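Local atomic coordinates of ATP:cob(I)alamin adenosyltransferase (Salmonella enterica subsp. enterica serovar Livingstone, PDB entry 5CX7), a protein that probably converts cob(I)alamin to adenosylcobalamin, the cofactor of propanediol dehydratase, and binds heme through the C-terminal domain described here. Residues K66-T69 with A70-K74; Q129-D132 with I133-A137. All coordinates share one frame; numbering follows the deposited sequence.

From the N terminus, the chain passes through helix 14-31, which carries the heme ligand His18, and a strand hairpin before reaching interaction 1 in the last turns of helix 59-72. Interaction 2 follows much later, in helix 127-139 near the end of the chain. Both are local contacts within one helix, so neither closes a long loop; they stand in series, without nesting or crossing, with strands 107-112 and 115-123 coming between them along the chain. The centres of interactions 1 and 2 are about 16 Å apart, on opposite sides of the chain's centre. One direct tie joins them: the salt bridge from Lys66 NZ to Asp130 OD2, at 3.0 Å, links the two helices.

Interaction 1 (K66-T69 with A70-K74); sequences KAWT and AVAMK
Trp68 lays the six-membered ring of its indole over the methyl group of Ala72, one turn further along the helix. Ala72 CB stands 3.5 Å from the centroid of that ring and 10° off its normal, a CH-pi contact made over the face, with CZ3 the nearest ring atom. CG of Trp68 is anti to the backbone N (chi1 -174°), beside the carbonyl carbon, and this turns the indole toward the following helical turn. The same two residues are joined through the backbone: Ala72 N donates to Trp68 O at 2.8 Å.

On the next residue pair, Met73 N bonds to Thr69 O at 2.9 Å, while Met73 CB and CG also pass close to that oxygen. Thr69 OG1 lies beside its own backbone N and bonds back to Lys65 O and across to Val102 N. The helix ends here in a Schellman motif: Lys74, with positive phi, is the C-prime residue, Thr75 N reaches Ala70 O, and Lys74 N makes a weak bond to Val71 O.

Ala67 and Val71 rest on Val40 of strand 36-41, and Val71 also meets Leu116 of strand 115-123. Across the subunit boundary, Trp68 packs on Leu57 and Ala72 on Val58, both of the second subunit, so the end of helix 59-72 lies between the sheet of its own chain and that neighbour.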
ATOM      1  N   LYS E  66     -17.415  -7.755   0.610  1.00 11.62           N
ATOM      2  CA  LYS E  66     -18.611  -8.157   1.374  1.00 10.80           C
ATOM      3  C   LYS E  66     -18.574  -9.572   1.851  1.00  9.50           C
ATOM      4  O   LYS E  66     -19.002  -9.910   2.972  1.00 10.77           O
ATOM      5  CB  LYS E  66     -19.879  -7.880   0.573  1.00 10.86           C
ATOM      6  CG  LYS E  66     -20.226  -6.443   0.389  1.00 11.48           C
ATOM      7  CD  LYS E  66     -21.576  -6.291  -0.367  1.00 11.17           C
ATOM      8  CE  LYS E  66     -21.740  -4.875  -0.906  1.00 11.94           C
ATOM      9  NZ  LYS E  66     -22.997  -4.707  -1.681  1.00 12.20           N
ATOM     10  N   ALA E  67     -18.152 -10.476   0.964  1.00 10.78           N
ATOM     11  CA  ALA E  67     -18.106 -11.874   1.270  1.00 11.51           C
ATOM     12  C   ALA E  67     -17.112 -12.145   2.358  1.00 11.74           C
ATOM     13  O   ALA E  67     -17.397 -12.885   3.346  1.00 10.54           O
ATOM     14  CB  ALA E  67     -17.762 -12.665   0.040  1.00 12.74           C
ATOM     15  N   TRP E  68     -15.934 -11.487   2.227  1.00 11.14           N
ATOM     16  CA  TRP E  68     -14.910 -11.626   3.253  1.00 13.40           C
ATOM     17  C   TRP E  68     -15.346 -11.064   4.621  1.00 13.35           C
ATOM     18  O   TRP E  68     -15.117 -11.718   5.655  1.00 15.38           O
ATOM     19  CB  TRP E  68     -13.621 -10.896   2.819  1.00 13.59           C
ATOM     20  CG  TRP E  68     -12.511 -11.143   3.767  1.00 13.38           C
ATOM     21  CD1 TRP E  68     -11.633 -12.149   3.735  1.00 15.54           C
ATOM     22  CD2 TRP E  68     -12.105 -10.301   4.834  1.00 14.60           C
ATOM     23  NE1 TRP E  68     -10.694 -12.037   4.752  1.00 14.93           N
ATOM     24  CE2 TRP E  68     -10.948 -10.909   5.441  1.00 15.17           C
ATOM     25  CE3 TRP E  68     -12.573  -9.101   5.350  1.00 15.34           C
ATOM     26  CZ2 TRP E  68     -10.269 -10.337   6.494  1.00 14.62           C
ATOM     27  CZ3 TRP E  68     -11.940  -8.584   6.498  1.00 15.56           C
ATOM     28  CH2 TRP E  68     -10.783  -9.173   7.004  1.00 15.53           C
ATOM     29  N   THR E  69     -15.995  -9.906   4.607  1.00 12.61           N
ATOM     30  CA  THR E  69     -16.503  -9.295   5.831  1.00 13.14           C
ATOM     31  C   THR E  69     -17.430 -10.255   6.600  1.00 13.52           C
ATOM     32  O   THR E  69     -17.391 -10.325   7.816  1.00 12.80           O
ATOM     33  CB  THR E  69     -17.268  -8.006   5.484  1.00 14.17           C
ATOM     34  OG1 THR E  69     -16.409  -7.051   4.836  1.00 17.51           O
ATOM     35  CG2 THR E  69     -17.834  -7.363   6.697  1.00 13.94           C
ATOM     36  N   ALA E  70     -18.361 -10.861   5.841  1.00 13.40           N
ATOM     37  CA  ALA E  70     -19.318 -11.762   6.409  1.00 13.69           C
ATOM     38  C   ALA E  70     -18.609 -12.824   7.229  1.00 12.36           C
ATOM     39  O   ALA E  70     -19.069 -13.178   8.333  1.00 14.37           O
ATOM     40  CB  ALA E  70     -20.220 -12.378   5.328  1.00 16.41           C
ATOM     41  N   VAL E  71     -17.567 -13.424   6.686  1.00 12.21           N
ATOM     42  CA  VAL E  71     -16.835 -14.453   7.400  1.00 14.63           C
ATOM     43  C   VAL E  71     -15.961 -13.861   8.528  1.00 14.22           C
ATOM     44  O   VAL E  71     -15.945 -14.401   9.680  1.00 11.14           O
ATOM     45  CB  VAL E  71     -16.007 -15.299   6.405  1.00 15.69           C
ATOM     46  CG1 VAL E  71     -14.839 -16.124   7.000  1.00 18.48           C
ATOM     47  CG2 VAL E  71     -16.881 -16.221   5.555  1.00 16.42           C
ATOM     48  N   ALA E  72     -15.278 -12.764   8.216  1.00 13.13           N
ATOM     49  CA  ALA E  72     -14.310 -12.138   9.150  1.00 14.32           C
ATOM     50  C   ALA E  72     -14.946 -11.544  10.394  1.00 14.87           C
ATOM     51  O   ALA E  72     -14.300 -11.413  11.424  1.00 15.83           O
ATOM     52  CB  ALA E  72     -13.507 -11.048   8.400  1.00 14.46           C
ATOM     53  N   MET E  73     -16.229 -11.147  10.294  1.00 14.36           N
ATOM     54  CA  MET E  73     -17.036 -10.679  11.377  1.00 15.35           C
ATOM     55  C   MET E  73     -18.244 -11.595  11.762  1.00 14.26           C
ATOM     56  O   MET E  73     -18.996 -11.203  12.654  1.00 14.21           O
ATOM     57  CB  MET E  73     -17.544  -9.299  11.065  1.00 17.86           C
ATOM     58  CG  MET E  73     -16.317  -8.445  10.766  1.00 24.45           C
ATOM     59  SD  MET E  73     -16.380  -6.788  11.214  1.00 29.65           S
ATOM     60  CE  MET E  73     -16.657  -6.886  12.966  1.00 24.39           C
ATOM     61  N   LYS E  74     -18.365 -12.733  11.114  1.00 13.70           N
ATOM     62  CA  LYS E  74     -19.461 -13.691  11.366  1.00 15.45           C
ATOM     63  C   LYS E  74     -20.814 -13.020  11.370  1.00 15.01           C
ATOM     64  O   LYS E  74     -21.626 -13.201  12.279  1.00 17.84           O
ATOM     65  CB  LYS E  74     -19.226 -14.467  12.673  1.00 14.15           C
ATOM     66  CG  LYS E  74     -18.008 -15.290  12.647  1.00 16.73           C
ATOM     67  CD  LYS E  74     -17.802 -16.000  14.022  1.00 18.35           C
ATOM     68  CE  LYS E  74     -16.489 -16.700  14.089  1.00 18.95           C
ATOM     69  NZ  LYS E  74     -16.236 -17.272  15.464  1.00 21.46           N
TER

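Interaction 2 (Q129-D132 with I133-A137); sequences QDMD and IAQTA
Asp132 O is gripped twice by Thr136. The backbone N of Thr136 donates to it at 2.9 Å, and Thr136 OG1 donates to the same Asp132 O at 2.7 Å. The two donors come from opposite faces of the carbonyl plane, the hydroxyl lying 40° out of it. What makes the second bond possible is the first torsion of Thr136 (chi1 -57°), which sets OG1 beside the backbone N and turns it back to the preceding turn. The side chains of Asp132 and Thr136 lie side by side and point the same way, with Asp132 OD1 3.1 Å from Thr136 OG1. The other carboxylate oxygen, OD2, forms a salt bridge with Arg27 of helix 14-31, which would favour the charged form of the aspartate.

All of this is built on regular i to i+4 alpha-helical bonding, in which Ile133 N, Ala134 N and Gln135 N bond in turn to Gln129 O, Asp130 O and Met131 O. Helix 127-139 of this HbpS-like domain lies against strand 115-123 of the antiparallel sheet and alongside helix 14-31: Ile133 touches Ala24 and Arg27 on the helix, while Ala134 touches Leu120 and Ile122 of strand 115-123.

Ile133 runs its CG1 branch, extended, back along the helix, CG1 coming within 3.3 Å of Gln129 O and CD1 within 3.4 Å of the same Gln129 O. Gln135 likewise lies against the preceding turn, its chain extended beyond CG, which is 3.2 Å from Met131 O. Its chain crosses that of Met131 at a slant, and Gln135 NE2 approaches Met131 CB at 3.9 Å; the amide nitrogen is also hydrogen-bonded to Tyr108 OH on strand 107-112, whose side chain also touches Met131.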
ATOM      1  N   GLN E 129     -31.195  -4.371  -3.850  1.00 13.99           N
ATOM      2  CA  GLN E 129     -31.091  -5.356  -4.926  1.00 14.13           C
ATOM      3  C   GLN E 129     -30.016  -6.382  -4.641  1.00 15.65           C
ATOM      4  O   GLN E 129     -30.197  -7.566  -4.869  1.00 13.23           O
ATOM      5  CB  GLN E 129     -30.850  -4.721  -6.286  1.00 15.04           C
ATOM      6  CG  GLN E 129     -32.031  -3.991  -6.837  1.00 16.07           C
ATOM      7  CD  GLN E 129     -31.678  -3.172  -8.061  1.00 17.40           C
ATOM      8  OE1 GLN E 129     -30.565  -2.613  -8.204  1.00 18.15           O
ATOM      9  NE2 GLN E 129     -32.610  -3.098  -8.981  1.00 20.93           N
ATOM     10  N   ASP E 130     -28.889  -5.917  -4.095  1.00 13.83           N
ATOM     11  CA  ASP E 130     -27.798  -6.786  -3.780  1.00 13.42           C
ATOM     12  C   ASP E 130     -28.178  -7.789  -2.692  1.00 12.15           C
ATOM     13  O   ASP E 130     -27.881  -8.971  -2.828  1.00 12.76           O
ATOM     14  CB  ASP E 130     -26.567  -5.979  -3.269  1.00 12.86           C
ATOM     15  CG  ASP E 130     -25.910  -5.124  -4.290  1.00 14.47           C
ATOM     16  OD1 ASP E 130     -26.015  -5.273  -5.538  1.00 13.99           O
ATOM     17  OD2 ASP E 130     -25.076  -4.219  -3.843  1.00 14.41           O
ATOM     18  N   MET E 131     -28.926  -7.336  -1.696  1.00 11.35           N
ATOM     19  CA  MET E 131     -29.433  -8.196  -0.674  1.00 11.98           C
ATOM     20  C   MET E 131     -30.428  -9.222  -1.263  1.00 12.83           C
ATOM     21  O   MET E 131     -30.462 -10.368  -0.832  1.00 12.26           O
ATOM     22  CB  MET E 131     -30.055  -7.401   0.454  1.00 11.87           C
ATOM     23  CG  MET E 131     -28.983  -6.602   1.288  1.00 12.25           C
ATOM     24  SD  MET E 131     -29.667  -5.449   2.424  1.00 16.09           S
ATOM     25  CE  MET E 131     -30.314  -6.607   3.618  1.00 16.37           C
ATOM     26  N   ASP E 132     -31.334  -8.768  -2.077  1.00 15.01           N
ATOM     27  CA  ASP E 132     -32.324  -9.653  -2.738  1.00 14.72           C
ATOM     28  C   ASP E 132     -31.647 -10.743  -3.494  1.00 17.30           C
ATOM     29  O   ASP E 132     -31.977 -11.944  -3.342  1.00 18.37           O
ATOM     30  CB  ASP E 132     -33.183  -8.784  -3.651  1.00 15.22           C
ATOM     31  CG  ASP E 132     -34.290  -9.583  -4.439  1.00 16.36           C
ATOM     32  OD1 ASP E 132     -34.112 -10.765  -4.704  1.00 16.34           O
ATOM     33  OD2 ASP E 132     -35.188  -8.922  -4.949  1.00 20.46           O
ATOM     34  N   ILE E 133     -30.691 -10.374  -4.328  1.00 16.35           N
ATOM     35  CA  ILE E 133     -29.898 -11.362  -5.069  1.00 14.89           C
ATOM     36  C   ILE E 133     -29.175 -12.375  -4.176  1.00 15.11           C
ATOM     37  O   ILE E 133     -29.289 -13.557  -4.421  1.00 13.45           O
ATOM     38  CB  ILE E 133     -28.916 -10.677  -6.012  1.00 14.18           C
ATOM     39  CG1 ILE E 133     -29.686  -9.879  -7.114  1.00 16.14           C
ATOM     40  CG2 ILE E 133     -27.960 -11.647  -6.662  1.00 13.83           C
ATOM     41  CD1 ILE E 133     -28.886  -8.762  -7.751  1.00 14.72           C
ATOM     42  N   ALA E 134     -28.518 -11.873  -3.130  1.00 15.16           N
ATOM     43  CA  ALA E 134     -27.835 -12.713  -2.196  1.00 15.56           C
ATOM     44  C   ALA E 134     -28.809 -13.675  -1.492  1.00 16.17           C
ATOM     45  O   ALA E 134     -28.530 -14.850  -1.390  1.00 15.82           O
ATOM     46  CB  ALA E 134     -27.100 -11.864  -1.172  1.00 14.69           C
ATOM     47  N   GLN E 135     -29.904 -13.159  -0.999  1.00 15.98           N
ATOM     48  CA  GLN E 135     -30.911 -13.987  -0.303  1.00 20.75           C
ATOM     49  C   GLN E 135     -31.519 -15.050  -1.204  1.00 17.29           C
ATOM     50  O   GLN E 135     -31.707 -16.183  -0.790  1.00 19.32           O
ATOM     51  CB  GLN E 135     -32.028 -13.127   0.275  1.00 19.55           C
ATOM     52  CG  GLN E 135     -31.616 -12.277   1.466  1.00 22.16           C
ATOM     53  CD  GLN E 135     -32.543 -11.060   1.629  1.00 25.86           C
ATOM     54  OE1 GLN E 135     -33.587 -10.992   1.036  1.00 30.54           O
ATOM     55  NE2 GLN E 135     -32.125 -10.092   2.427  1.00 25.42           N
ATOM     56  N   THR E 136     -31.798 -14.679  -2.428  1.00 17.90           N
ATOM     57  CA  THR E 136     -32.334 -15.619  -3.431  1.00 17.33           C
ATOM     58  C   THR E 136     -31.344 -16.742  -3.671  1.00 18.07           C
ATOM     59  O   THR E 136     -31.742 -17.896  -3.776  1.00 16.36           O
ATOM     60  CB  THR E 136     -32.678 -14.871  -4.757  1.00 16.24           C
ATOM     61  OG1 THR E 136     -33.597 -13.833  -4.474  1.00 16.82           O
ATOM     62  CG2 THR E 136     -33.296 -15.814  -5.815  1.00 19.10           C
ATOM     63  N   ALA E 137     -30.054 -16.410  -3.824  1.00 17.07           N
ATOM     64  CA  ALA E 137     -29.041 -17.400  -4.120  1.00 15.15           C
ATOM     65  C   ALA E 137     -28.913 -18.345  -2.945  1.00 16.55           C
ATOM     66  O   ALA E 137     -28.834 -19.561  -3.151  1.00 17.56           O
ATOM     67  CB  ALA E 137     -27.719 -16.724  -4.397  1.00 16.15           C
TER